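Local atomic coordinates of endosialidase (Enterobacteria phage phi92, PDB entry 4HIZ), a protein that hydrolyses internal alpha-2,8 and alpha-2,9 linkages of sialic acid polymers, and probably degrades the polysialic acid capsule of the bacterial host. Residues D286-E291 / G312-R317; L319-F324 / T335-S340; N346-C351 / R364-S369; T304-Y309 / P350-Y355; W85-T90 / H147-G152. All coordinates share one frame; numbering follows the deposited sequence. Where two conformers were deposited one is given.

Contact 1: residues D286-E291 / G312-R317; sequences DLCVTE and GDISPR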
# COMPACT_ATOMS: atom_id res chain seq x y z
N ASP A 286 -25.52 -10.52 41.48
CA ASP A 286 -25.77 -9.10 41.64
C ASP A 286 -24.52 -8.25 41.48
O ASP A 286 -24.61 -7.01 41.42
CB ASP A 286 -26.39 -8.83 43.02
CG ASP A 286 -27.83 -9.29 43.11
OD1 ASP A 286 -28.58 -9.18 42.13
OD2 ASP A 286 -28.25 -9.70 44.22
N LEU A 287 -23.35 -8.89 41.43
CA LEU A 287 -22.12 -8.14 41.17
C LEU A 287 -21.56 -8.46 39.81
O LEU A 287 -20.89 -7.60 39.20
CB LEU A 287 -21.05 -8.50 42.20
CG LEU A 287 -21.41 -8.08 43.61
CD1 LEU A 287 -20.31 -8.53 44.58
CD2 LEU A 287 -21.60 -6.59 43.63
N CYS A 288 -21.77 -9.69 39.34
CA CYS A 288 -21.11 -10.16 38.09
C CYS A 288 -21.33 -9.20 36.91
O CYS A 288 -22.46 -8.76 36.64
CB CYS A 288 -21.61 -11.59 37.70
SG CYS A 288 -20.67 -12.33 36.33
N VAL A 289 -20.25 -8.86 36.22
CA VAL A 289 -20.38 -8.17 34.92
C VAL A 289 -19.72 -9.03 33.86
O VAL A 289 -18.56 -9.43 33.98
CB VAL A 289 -19.75 -6.76 34.95
CG1 VAL A 289 -19.80 -6.06 33.53
CG2 VAL A 289 -20.48 -5.88 35.98
N THR A 290 -20.49 -9.34 32.83
CA THR A 290 -19.96 -10.13 31.72
C THR A 290 -19.27 -9.17 30.75
O THR A 290 -18.13 -9.39 30.34
CB THR A 290 -21.08 -10.88 31.02
OG1 THR A 290 -21.65 -11.81 31.94
CG2 THR A 290 -20.56 -11.70 29.83
N GLU A 291 -19.99 -8.11 30.39
CA GLU A 291 -19.45 -7.10 29.47
C GLU A 291 -20.01 -5.75 29.80
O GLU A 291 -21.18 -5.64 30.16
CB GLU A 291 -19.83 -7.37 27.98
CG GLU A 291 -19.12 -8.56 27.36
CD GLU A 291 -19.67 -8.95 25.99
OE1 GLU A 291 -20.82 -8.61 25.69
OE2 GLU A 291 -18.96 -9.59 25.19
N GLY A 312 -24.35 -12.22 31.94
CA GLY A 312 -24.91 -13.38 31.25
C GLY A 312 -24.27 -14.68 31.69
O GLY A 312 -24.44 -15.71 31.02
N ASP A 313 -23.55 -14.64 32.82
CA ASP A 313 -22.76 -15.78 33.30
C ASP A 313 -23.45 -16.52 34.44
O ASP A 313 -23.36 -17.75 34.54
CB ASP A 313 -21.37 -15.32 33.80
CG ASP A 313 -20.39 -15.06 32.65
OD1 ASP A 313 -19.90 -16.05 32.06
OD2 ASP A 313 -20.07 -13.88 32.34
N ILE A 314 -24.13 -15.76 35.29
CA ILE A 314 -24.76 -16.34 36.49
C ILE A 314 -26.27 -16.09 36.46
O ILE A 314 -26.70 -14.96 36.31
CB ILE A 314 -24.23 -15.66 37.78
CG1 ILE A 314 -22.70 -15.52 37.77
CG2 ILE A 314 -24.74 -16.39 39.03
CD1 ILE A 314 -21.92 -16.84 37.71
N SER A 315 -27.09 -17.13 36.56
CA SER A 315 -28.52 -16.88 36.70
C SER A 315 -28.76 -16.44 38.13
O SER A 315 -28.18 -17.00 39.04
CB SER A 315 -29.35 -18.13 36.44
OG SER A 315 -29.33 -18.45 35.07
N PRO A 316 -29.63 -15.45 38.35
CA PRO A 316 -30.44 -14.71 37.37
C PRO A 316 -29.62 -13.65 36.65
O PRO A 316 -28.78 -13.00 37.26
CB PRO A 316 -31.53 -14.07 38.25
CG PRO A 316 -30.83 -13.85 39.57
CD PRO A 316 -29.92 -15.05 39.74
N ARG A 317 -29.85 -13.50 35.34
CA ARG A 317 -29.15 -12.44 34.59
C ARG A 317 -29.54 -11.06 35.10
O ARG A 317 -30.64 -10.87 35.65
CB ARG A 317 -29.51 -12.52 33.11
CG ARG A 317 -28.96 -13.74 32.42
CD ARG A 317 -28.90 -13.56 30.92
NE ARG A 317 -28.42 -14.80 30.35
CZ ARG A 317 -27.89 -14.92 29.17
NH1 ARG A 317 -27.77 -13.83 28.41
NH2 ARG A 317 -27.47 -16.11 28.75

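Contact 2: residues L319-F324 / T335-S340; sequences LGILYF and TRRTIS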
# COMPACT_ATOMS: atom_id res chain seq x y z
N LEU A 319 -29.31 -6.92 33.45
CA LEU A 319 -28.90 -6.12 32.29
C LEU A 319 -29.35 -4.70 32.58
O LEU A 319 -30.45 -4.47 33.10
CB LEU A 319 -29.63 -6.66 31.06
CG LEU A 319 -29.26 -5.96 29.74
CD1 LEU A 319 -29.28 -6.96 28.55
CD2 LEU A 319 -30.15 -4.75 29.44
N GLY A 320 -28.50 -3.73 32.25
CA GLY A 320 -28.96 -2.36 32.44
C GLY A 320 -27.84 -1.40 32.16
O GLY A 320 -27.06 -1.59 31.20
N ILE A 321 -27.74 -0.36 33.00
CA ILE A 321 -26.72 0.66 32.80
C ILE A 321 -25.91 0.90 34.06
O ILE A 321 -26.38 0.67 35.17
CB ILE A 321 -27.36 1.99 32.33
CG1 ILE A 321 -28.20 2.65 33.46
CG2 ILE A 321 -28.20 1.75 31.04
CD1 ILE A 321 -28.78 4.01 33.03
N LEU A 322 -24.68 1.35 33.87
CA LEU A 322 -23.92 1.96 34.95
C LEU A 322 -24.08 3.46 34.75
O LEU A 322 -23.63 4.02 33.73
CB LEU A 322 -22.45 1.57 34.87
CG LEU A 322 -22.20 0.04 34.78
CD1 LEU A 322 -20.71 -0.22 34.74
CD2 LEU A 322 -22.84 -0.73 35.97
N TYR A 323 -24.69 4.12 35.73
CA TYR A 323 -24.99 5.54 35.62
C TYR A 323 -23.98 6.36 36.43
O TYR A 323 -23.85 6.18 37.64
CB TYR A 323 -26.44 5.80 36.09
CG TYR A 323 -26.77 7.26 36.23
CD1 TYR A 323 -27.19 8.02 35.16
CD2 TYR A 323 -26.64 7.89 37.47
CE1 TYR A 323 -27.47 9.37 35.32
CE2 TYR A 323 -26.90 9.21 37.63
CZ TYR A 323 -27.32 9.96 36.57
OH TYR A 323 -27.58 11.31 36.81
N PHE A 324 -23.24 7.24 35.75
CA PHE A 324 -22.18 8.04 36.37
C PHE A 324 -22.70 9.46 36.50
O PHE A 324 -22.94 10.14 35.50
CB PHE A 324 -20.95 8.07 35.46
CG PHE A 324 -20.20 6.79 35.38
CD1 PHE A 324 -20.68 5.72 34.60
CD2 PHE A 324 -18.99 6.65 36.06
CE1 PHE A 324 -19.97 4.54 34.51
CE2 PHE A 324 -18.26 5.45 35.97
CZ PHE A 324 -18.75 4.40 35.17
N THR A 335 -23.93 4.08 39.64
CA THR A 335 -24.95 3.18 40.19
C THR A 335 -25.48 2.28 39.10
O THR A 335 -25.57 2.67 37.94
CB THR A 335 -26.16 3.91 40.80
OG1 THR A 335 -26.64 4.87 39.85
CG2 THR A 335 -25.79 4.59 42.12
N ARG A 336 -25.83 1.06 39.48
CA ARG A 336 -26.40 0.09 38.54
C ARG A 336 -27.90 0.29 38.49
O ARG A 336 -28.59 0.28 39.55
CB ARG A 336 -26.08 -1.33 38.99
CG ARG A 336 -24.60 -1.64 39.12
CD ARG A 336 -24.40 -3.14 39.35
NE ARG A 336 -23.00 -3.43 39.64
CZ ARG A 336 -22.40 -4.56 39.32
NH1 ARG A 336 -23.09 -5.52 38.71
NH2 ARG A 336 -21.12 -4.74 39.63
N ARG A 337 -28.44 0.46 37.29
CA ARG A 337 -29.88 0.59 37.09
C ARG A 337 -30.32 -0.45 36.08
O ARG A 337 -29.89 -0.41 34.92
CB ARG A 337 -30.21 2.00 36.62
CG ARG A 337 -29.89 3.06 37.72
CD ARG A 337 -30.02 4.48 37.25
NE ARG A 337 -29.70 5.38 38.37
CZ ARG A 337 -29.88 6.69 38.36
NH1 ARG A 337 -30.39 7.27 37.30
NH2 ARG A 337 -29.57 7.40 39.44
N THR A 338 -31.15 -1.39 36.51
CA THR A 338 -31.43 -2.56 35.65
C THR A 338 -32.83 -2.53 35.05
O THR A 338 -33.75 -1.88 35.58
CB THR A 338 -31.28 -3.89 36.43
OG1 THR A 338 -32.14 -3.88 37.57
CG2 THR A 338 -29.83 -4.07 36.90
N ILE A 339 -32.99 -3.24 33.93
CA ILE A 339 -34.31 -3.47 33.38
C ILE A 339 -34.92 -4.69 34.09
O ILE A 339 -34.22 -5.40 34.83
CB ILE A 339 -34.25 -3.69 31.84
CG1 ILE A 339 -33.54 -5.01 31.48
CG2 ILE A 339 -33.58 -2.49 31.18
CD1 ILE A 339 -33.67 -5.36 29.96
N SER A 340 -36.21 -4.90 33.90
CA SER A 340 -36.94 -5.98 34.57
C SER A 340 -36.41 -7.36 34.20
O SER A 340 -35.94 -7.56 33.07
CB SER A 340 -38.42 -5.89 34.17
OG SER A 340 -38.98 -4.63 34.52
O HOH W 1 -31.86 -6.88 35.00
O HOH W 2 -24.61 7.64 40.10

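Contact 3: residues N346-C351 / R364-S369; sequences NAAEPC and RGTSTS. With NA (sodium ion), chain B.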
# COMPACT_ATOMS: atom_id res chain seq x y z
N ASN A 346 -32.21 -14.26 28.98
CA ASN A 346 -31.80 -14.49 27.58
C ASN A 346 -31.43 -13.21 26.82
O ASN A 346 -31.74 -13.08 25.64
CB ASN A 346 -32.93 -15.19 26.83
CG ASN A 346 -33.39 -16.46 27.52
OD1 ASN A 346 -34.57 -16.62 27.91
ND2 ASN A 346 -32.46 -17.36 27.72
N ALA A 347 -30.74 -12.29 27.49
CA ALA A 347 -30.41 -10.99 26.88
C ALA A 347 -28.99 -10.58 27.22
O ALA A 347 -28.40 -11.07 28.20
CB ALA A 347 -31.44 -9.93 27.33
N ALA A 348 -28.44 -9.66 26.42
CA ALA A 348 -27.06 -9.22 26.55
C ALA A 348 -26.90 -7.88 25.85
O ALA A 348 -27.79 -7.45 25.10
CB ALA A 348 -26.12 -10.24 25.86
N GLU A 349 -25.76 -7.24 26.11
CA GLU A 349 -25.24 -6.18 25.23
C GLU A 349 -26.23 -5.11 24.85
O GLU A 349 -26.55 -4.93 23.67
CB GLU A 349 -24.65 -6.83 23.97
CG GLU A 349 -23.37 -7.59 24.31
CD GLU A 349 -22.80 -8.39 23.14
OE1 GLU A 349 -23.38 -8.37 22.03
OE2 GLU A 349 -21.76 -9.07 23.35
N PRO A 350 -26.71 -4.36 25.84
CA PRO A 350 -27.62 -3.25 25.55
C PRO A 350 -26.93 -2.13 24.75
O PRO A 350 -25.81 -1.76 25.08
CB PRO A 350 -28.00 -2.72 26.94
CG PRO A 350 -26.81 -3.12 27.82
CD PRO A 350 -26.43 -4.49 27.29
N CYS A 351 -27.62 -1.61 23.74
CA CYS A 351 -27.17 -0.37 23.10
C CYS A 351 -28.03 0.70 23.75
O CYS A 351 -29.26 0.54 23.85
CB CYS A 351 -27.44 -0.39 21.60
SG CYS A 351 -26.31 -1.53 20.72
N ARG A 364 -29.70 -7.43 22.93
CA ARG A 364 -29.43 -8.61 22.11
C ARG A 364 -30.13 -9.83 22.74
O ARG A 364 -29.98 -10.07 23.95
CB ARG A 364 -27.93 -8.90 22.16
CG ARG A 364 -27.53 -10.26 21.53
CD ARG A 364 -26.02 -10.32 21.47
NE ARG A 364 -25.56 -11.67 21.21
CZ ARG A 364 -24.30 -12.01 20.97
NH1 ARG A 364 -23.35 -11.08 20.96
NH2 ARG A 364 -23.99 -13.27 20.73
N GLY A 365 -30.84 -10.60 21.93
CA GLY A 365 -31.43 -11.87 22.39
C GLY A 365 -30.36 -12.95 22.31
O GLY A 365 -29.55 -12.96 21.35
N THR A 366 -30.34 -13.89 23.26
CA THR A 366 -29.26 -14.87 23.25
C THR A 366 -29.73 -16.27 22.90
O THR A 366 -28.92 -17.21 22.86
CB THR A 366 -28.46 -14.88 24.57
OG1 THR A 366 -29.35 -15.18 25.66
CG2 THR A 366 -27.79 -13.48 24.82
N SER A 367 -31.02 -16.42 22.59
CA SER A 367 -31.54 -17.73 22.19
C SER A 367 -32.51 -17.65 21.02
O SER A 367 -33.40 -16.81 20.98
CB SER A 367 -32.23 -18.41 23.38
OG SER A 367 -32.91 -19.61 23.00
N THR A 368 -32.35 -18.55 20.07
CA THR A 368 -33.30 -18.59 18.98
C THR A 368 -34.69 -19.10 19.46
O THR A 368 -35.70 -18.89 18.79
CB THR A 368 -32.79 -19.49 17.85
OG1 THR A 368 -33.60 -19.29 16.69
CG2 THR A 368 -32.89 -20.99 18.28
N SER A 369 -34.73 -19.75 20.62
CA SER A 369 -35.97 -20.39 21.06
C SER A 369 -36.59 -19.75 22.31
O SER A 369 -37.36 -20.39 23.05
CB SER A 369 -35.72 -21.87 21.28
OG SER A 369 -34.72 -22.07 22.27
NA NA B . -33.38 -21.01 25.26
O HOH W 3 -30.13 -17.62 26.36
O HOH W 4 -33.05 -20.04 27.62
O HOH W 5 -20.41 -9.98 20.69
O HOH W 6 -35.74 -22.47 25.05

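Contact 4: residues T304-Y309 / P350-Y355; sequences TFAVGY and PCIKYY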
# COMPACT_ATOMS: atom_id res chain seq x y z
N THR A 304 -22.26 13.74 33.08
CA THR A 304 -23.21 12.67 33.43
C THR A 304 -23.37 11.76 32.22
O THR A 304 -23.74 12.21 31.14
CB THR A 304 -24.60 13.27 33.81
OG1 THR A 304 -24.45 14.25 34.87
CG2 THR A 304 -25.52 12.18 34.31
N PHE A 305 -23.07 10.48 32.38
CA PHE A 305 -23.20 9.54 31.27
C PHE A 305 -23.54 8.14 31.76
O PHE A 305 -23.51 7.86 32.96
CB PHE A 305 -21.96 9.57 30.34
CG PHE A 305 -20.63 9.15 30.98
CD1 PHE A 305 -20.40 7.85 31.45
CD2 PHE A 305 -19.56 10.04 30.95
CE1 PHE A 305 -19.14 7.48 31.96
CE2 PHE A 305 -18.28 9.67 31.44
CZ PHE A 305 -18.06 8.41 31.96
N ALA A 306 -23.89 7.27 30.83
CA ALA A 306 -24.26 5.92 31.20
C ALA A 306 -23.48 4.94 30.31
O ALA A 306 -23.19 5.23 29.14
CB ALA A 306 -25.76 5.69 31.02
N VAL A 307 -23.15 3.78 30.87
CA VAL A 307 -22.46 2.70 30.13
C VAL A 307 -23.36 1.47 30.23
O VAL A 307 -23.90 1.21 31.30
CB VAL A 307 -21.12 2.41 30.83
CG1 VAL A 307 -20.53 1.04 30.43
CG2 VAL A 307 -20.13 3.57 30.61
N GLY A 308 -23.57 0.75 29.13
CA GLY A 308 -24.42 -0.44 29.24
C GLY A 308 -23.65 -1.60 29.86
O GLY A 308 -22.41 -1.67 29.81
N TYR A 309 -24.38 -2.54 30.45
CA TYR A 309 -23.70 -3.76 30.93
C TYR A 309 -24.70 -4.90 31.07
O TYR A 309 -25.93 -4.69 31.10
CB TYR A 309 -23.03 -3.53 32.31
CG TYR A 309 -24.00 -3.68 33.50
CD1 TYR A 309 -24.85 -2.64 33.86
CD2 TYR A 309 -24.05 -4.87 34.22
CE1 TYR A 309 -25.72 -2.74 34.94
CE2 TYR A 309 -24.94 -5.00 35.29
CZ TYR A 309 -25.77 -3.94 35.63
OH TYR A 309 -26.66 -4.06 36.69
N PRO A 350 -26.71 -4.36 25.84
CA PRO A 350 -27.62 -3.25 25.55
C PRO A 350 -26.93 -2.13 24.75
O PRO A 350 -25.81 -1.76 25.08
CB PRO A 350 -28.00 -2.72 26.94
CG PRO A 350 -26.81 -3.12 27.82
CD PRO A 350 -26.43 -4.49 27.29
N CYS A 351 -27.62 -1.61 23.74
CA CYS A 351 -27.17 -0.37 23.10
C CYS A 351 -28.03 0.70 23.75
O CYS A 351 -29.26 0.54 23.85
CB CYS A 351 -27.44 -0.39 21.60
SG CYS A 351 -26.31 -1.53 20.72
N ILE A 352 -27.39 1.77 24.19
CA ILE A 352 -28.15 2.82 24.88
C ILE A 352 -27.85 4.19 24.29
O ILE A 352 -26.69 4.49 23.97
CB ILE A 352 -27.86 2.86 26.40
CG1 ILE A 352 -26.35 2.95 26.69
CG2 ILE A 352 -28.44 1.63 27.07
CD1 ILE A 352 -26.03 3.17 28.20
N LYS A 353 -28.89 5.01 24.12
CA LYS A 353 -28.70 6.38 23.61
C LYS A 353 -29.71 7.31 24.27
O LYS A 353 -30.89 6.99 24.36
CB LYS A 353 -28.86 6.44 22.09
CG LYS A 353 -27.74 5.70 21.30
CD LYS A 353 -26.38 6.40 21.50
CE LYS A 353 -25.19 5.56 20.94
NZ LYS A 353 -25.11 4.19 21.68
N TYR A 354 -29.23 8.45 24.71
CA TYR A 354 -30.08 9.47 25.34
C TYR A 354 -30.37 10.58 24.36
O TYR A 354 -29.43 11.14 23.75
CB TYR A 354 -29.34 10.00 26.56
CG TYR A 354 -30.06 11.03 27.39
CD1 TYR A 354 -30.98 10.65 28.36
CD2 TYR A 354 -29.77 12.38 27.24
CE1 TYR A 354 -31.61 11.61 29.17
CE2 TYR A 354 -30.40 13.33 28.04
CZ TYR A 354 -31.31 12.93 28.98
OH TYR A 354 -31.92 13.90 29.79
N TYR A 355 -31.65 10.92 24.19
CA TYR A 355 -32.05 12.06 23.36
C TYR A 355 -33.16 12.83 24.04
O TYR A 355 -34.20 12.25 24.36
CB TYR A 355 -32.62 11.57 22.04
CG TYR A 355 -31.67 10.87 21.14
CD1 TYR A 355 -30.85 11.59 20.28
CD2 TYR A 355 -31.60 9.48 21.12
CE1 TYR A 355 -29.98 10.95 19.41
CE2 TYR A 355 -30.73 8.83 20.26
CZ TYR A 355 -29.92 9.57 19.42
OH TYR A 355 -29.07 8.95 18.54

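Contact 5: residues W85-T90 / H147-G152; sequences WTQDKT and HCMSMG. With NA (sodium ion), chain C; EDO (1,2-ethanediol), chain P.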
# COMPACT_ATOMS: atom_id res chain seq x y z
N TRP A 85 -15.80 -6.10 16.06
CA TRP A 85 -16.44 -5.49 17.26
C TRP A 85 -16.28 -3.97 17.35
O TRP A 85 -15.64 -3.46 18.31
CB TRP A 85 -15.91 -6.15 18.58
CG TRP A 85 -15.97 -7.67 18.52
CD1 TRP A 85 -17.08 -8.48 18.64
CD2 TRP A 85 -14.85 -8.54 18.32
NE1 TRP A 85 -16.70 -9.81 18.49
CE2 TRP A 85 -15.33 -9.87 18.31
CE3 TRP A 85 -13.47 -8.32 18.19
CZ2 TRP A 85 -14.50 -10.98 18.11
CZ3 TRP A 85 -12.62 -9.44 17.99
CH2 TRP A 85 -13.14 -10.76 17.99
N THR A 86 -16.88 -3.23 16.42
CA THR A 86 -17.10 -1.80 16.73
C THR A 86 -18.11 -1.66 17.88
O THR A 86 -18.10 -0.61 18.53
CB THR A 86 -17.65 -1.02 15.54
OG1 THR A 86 -18.93 -1.57 15.21
CG2 THR A 86 -16.67 -1.12 14.31
N GLN A 87 -18.92 -2.69 18.16
CA GLN A 87 -19.96 -2.57 19.22
C GLN A 87 -19.34 -2.09 20.53
O GLN A 87 -18.27 -2.56 20.92
CB GLN A 87 -20.69 -3.91 19.46
CG GLN A 87 -19.77 -5.00 19.91
CD GLN A 87 -20.49 -6.34 20.20
OE1 GLN A 87 -19.89 -7.41 20.06
NE2 GLN A 87 -21.75 -6.28 20.64
N ASP A 88 -19.96 -1.10 21.20
CA ASP A 88 -20.80 -0.07 20.59
C ASP A 88 -20.07 1.24 20.92
O ASP A 88 -20.36 1.87 21.96
CB ASP A 88 -22.22 -0.07 21.17
CG ASP A 88 -23.10 1.01 20.55
OD1 ASP A 88 -22.74 1.54 19.46
OD2 ASP A 88 -24.16 1.35 21.16
N LYS A 89 -19.12 1.62 20.07
CA LYS A 89 -18.09 2.60 20.40
C LYS A 89 -17.98 3.75 19.42
O LYS A 89 -17.17 4.66 19.65
CB LYS A 89 -16.69 1.92 20.42
CG LYS A 89 -16.57 0.84 21.53
CD LYS A 89 -15.15 0.26 21.57
CE LYS A 89 -14.90 -0.71 20.35
NZ LYS A 89 -15.63 -2.08 20.57
N THR A 90 -18.71 3.70 18.31
CA THR A 90 -18.50 4.77 17.31
C THR A 90 -18.93 6.16 17.78
O THR A 90 -19.82 6.28 18.64
CB THR A 90 -19.18 4.47 15.95
OG1 THR A 90 -20.60 4.46 16.10
CG2 THR A 90 -18.66 3.15 15.35
N HIS A 147 -9.62 -5.04 26.51
CA HIS A 147 -10.83 -5.30 25.72
C HIS A 147 -11.74 -4.08 25.95
O HIS A 147 -11.70 -3.45 27.00
CB HIS A 147 -11.49 -6.57 26.31
CG HIS A 147 -12.74 -7.01 25.63
ND1 HIS A 147 -14.00 -6.61 26.02
CD2 HIS A 147 -12.93 -7.91 24.63
CE1 HIS A 147 -14.91 -7.21 25.27
NE2 HIS A 147 -14.28 -8.01 24.42
N CYS A 148 -12.55 -3.72 24.95
CA CYS A 148 -13.43 -2.59 25.13
C CYS A 148 -14.63 -2.67 24.22
O CYS A 148 -14.46 -2.91 23.00
CB CYS A 148 -12.66 -1.28 24.84
SG CYS A 148 -13.65 0.26 25.01
N MET A 149 -15.82 -2.47 24.78
CA MET A 149 -17.04 -2.28 24.00
C MET A 149 -17.81 -1.01 24.39
O MET A 149 -18.94 -0.81 23.93
CB MET A 149 -17.94 -3.52 24.08
CG MET A 149 -17.33 -4.74 23.36
SD MET A 149 -18.44 -6.14 23.53
CE MET A 149 -17.59 -7.30 22.44
N SER A 150 -17.22 -0.16 25.23
CA SER A 150 -17.91 1.08 25.62
C SER A 150 -16.90 2.21 25.50
O SER A 150 -15.87 2.20 26.20
CB SER A 150 -18.37 0.98 27.10
OG SER A 150 -19.03 2.19 27.45
N MET A 151 -17.19 3.18 24.62
CA MET A 151 -16.32 4.34 24.42
C MET A 151 -17.15 5.47 23.83
O MET A 151 -18.11 5.23 23.07
CB MET A 151 -15.23 3.97 23.39
CG MET A 151 -14.18 5.08 23.15
SD MET A 151 -12.91 4.57 21.94
CE MET A 151 -11.97 3.38 22.91
N GLY A 152 -16.77 6.71 24.15
CA GLY A 152 -17.41 7.87 23.54
C GLY A 152 -16.81 9.15 24.08
O GLY A 152 -15.76 9.15 24.74
NA NA C . -22.51 6.24 18.47
C1 EDO P . -14.76 -9.89 21.77
O1 EDO P . -15.41 -10.11 23.02
C2 EDO P . -13.69 -10.96 21.62
O2 EDO P . -14.35 -12.20 21.92
O HOH W 7 -20.05 6.06 21.38
O HOH W 8 -23.28 8.51 19.99

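Contact 1: residues D286-E291 / G312-R317
The hydroxyl of Thr290 is gripped from two directions by the loop that starts at Gly312. Thr290 OG1 donates to Asp313 OD2 at 2.6 Å, and the same oxygen accepts from the backbone amide Gly312 N at 2.7 Å in a nearly straight bond (166° at the hydrogen). With the hydroxyl turned toward its own backbone N and anti to the carbonyl carbon (chi1 -64°), OG1 sits where both partners can reach it. On the aspartate the bond falls on the anti side of OD2, 35° out of the carboxylate plane, and the two side chains meet at a slant, so that the methyl Thr290 CG2 also lies beside OD2, at 3.4 Å. Farther along the two loops the contact becomes apolar. Cys288 SG rests against the CB of Asp313 and, also at 4.0 Å, against Ile314 CG1, with the sulfur itself making the approach. Thr290 and Glu291 together face His310 in a classic beta bulge at the start of strand 291-297, and Arg165 binds Thr290 O. Asp313 N is held in turn by the side chain of Asn311. One threonine hydroxyl, acting as donor and acceptor at once, thus ties together the loops before strand 291-297 and after strand 304-311; the bond it gives to Asp313 would be expected to favour the ionised carboxylate.

Contact 2: residues L319-F324 / T335-S340
Arg337 lays its guanidinium flat over one face of the Tyr323 ring, the two planes only 10° apart, with Arg337 CZ 4.0 Å from the ring centroid: a stack and a cation-pi interaction in one. An extended chain from CG to NE carries the guanidinium diagonally across to the neighbouring strand, past Ile321, its partner in the pairing, to Tyr323. The guanidinium is fixed further by Leu381 O, which accepts from NH1, while Tyr323 OH bonds to Asn325. On the opposite face of the sheet Leu322 and Arg336 run side by side, CD2 to CG 3.7 Å, and the far end of Arg336 reaches Leu287 O. At the other end of the pair Leu319 CD2 meets Ile339 CD1 at 3.6 Å. Between these two layers of side chains runs the backbone ladder, in which Ile321 and Arg337 exchange bonds (Ile321 N to Arg337 O 2.9 Å), as do Tyr323 and Thr335. Ile339 N extends it to Leu319 O, and a water bridges Leu319 N and Ile339 O. This is an antiparallel beta hairpin, forming the last two strands of a four-stranded antiparallel sheet, a blade of the catalytic beta-propeller.

Contact 3: residues N346-C351 / R364-S369
Strands 347-355 and 358-365 form a beta hairpin in the propeller, and this contact lies at its open end. Ala348 and Arg364 are an antiparallel hydrogen-bonded pair, with Ala348 N bonded to Arg364 O and Arg364 N to Ala348 O, both at 2.9 Å. Thr366 N continues the pairing to Asn346 O, but arrives well above the carbonyl plane, 50° out of it. Glu349 and Arg364 lie alongside each other, joined by a salt bridge, Arg364 NH1 to Glu349 OE1 2.9 Å. Arg364 CG stands anti to the backbone N (chi1 171°), and the extended chain brings NH1 alongside. OE1 lies near the guanidinium plane, whereas NH1 comes from above the carboxylate plane, the planes being 73° apart. The Thr366 methyl CG2 packs on Ala348 CB, while a water joins Thr366 OG1 to Asn346 ND2. A second water on ND2 binds the sodium ion held by Ser367 OG at 2.7 Å. Glu349 OE1 is thus gripped by both Arg364 NH1 and Gln87 NE2, which together fix the carboxylate's rotation.

Contact 4: residues T304-Y309 / P350-Y355
Ile352 rests its terminal methyl CD1 on the backbone of strand 304-311, while Pro350, two residues earlier and pointing to the same side, lays its ring against that strand farther on. Ile352 CD1 lies 3.6 Å from Gly308 N and equally close to Ala306 O, so the methyl is set against the main chain between these residues; Ala306 CB adds a side-chain contact at 3.8 Å. CG1 of the isoleucine stands between the backbone N and the carbonyl carbon (chi1 53°), which aims the branch at strand 304-311, and the extended chi2 (173°) carries CD1 to it. Pro350 meets Gly308 and Tyr309 through CG, at 3.9 Å from Gly308 CA and 3.6 Å from Tyr309 N, and its CD lies near Tyr309 O. Gly308, with no side chain, lets Pro350 CG come directly onto the main chain. Ala306 likewise directs only a short methyl at Ile352, whereas Val307 and Tyr309 turn their side chains away. Contact is therefore wholly by packing between strand axes 6.7 Å apart, running nearly antiparallel at 164°. Strand 304-311 is an inner strand of one four-stranded sheet and strand 347-355 an outermost strand of the next. Leu319 and Ile321 of strand 318-324 and Thr296 of strand 291-297 also pack on Pro350 and Ile352 from the first sheet, and Leu361 of strand 358-365 from their own.

Contact 5: residues W85-T90 / H147-G152
The loop joining strands 82-84 and 91-93 folds against the corner at Met149 in strand 144-154, in the buried interior of the catalytic propeller. Lys89 is the main link: its chain bends at its far end (chi3 -74°, chi4 -75°) to bring NZ among three carbonyls. It donates across the contact to Cys148 O at 2.8 Å and within its own loop to Trp85 O and Gln87 O at 2.6 and 2.7 Å, so the buried ammonium is met by backbone oxygens. Asp88 N bonds to Met149 O at 2.9 Å. Met149 runs extended alongside Gln87, its CE 3.3 Å from Gln87 OE1 and 4.0 Å from Trp85 CD1; Gln87 NE2 is held by Glu349 and His293. A 1,2-ethanediol, probably from the crystallisation liquor, covers one face of the Trp85 ring and hydrogen-bonds to His147 NE2. Past Lys89, Thr90 O binds a sodium ion together with Val477 O. Strand 473-480 packs along the loop through Val474 and Ser476, Pro100 of strand 96-104 touches both Lys89 and Met151, and Ser294 of strand 291-297 bonds to Asp88.

In the fold
All five contacts lie in the catalytic beta-propeller. Contact 5 comes first along the chain, then contacts 1, 2 and 3, with contact 4 bridging from 304-309 to 350-355 and enclosing contact 2. Contacts 2 and 4 share the sheet of strands 291-297, 304-311, 318-324 and 335-338, and contact 1 lies in the loops at one end of it; contacts 3 and 4 share strand 347-355 of the next sheet. The centres of contacts 2 and 4 are about 9 Å apart, those of contacts 1 and 5 about 20 Å. Arg336 ties contact 2 to contact 1, Arg317 and contact 4 connect the two sheets, and Lys353 with Asp88 connects the second to the loop of contact 5.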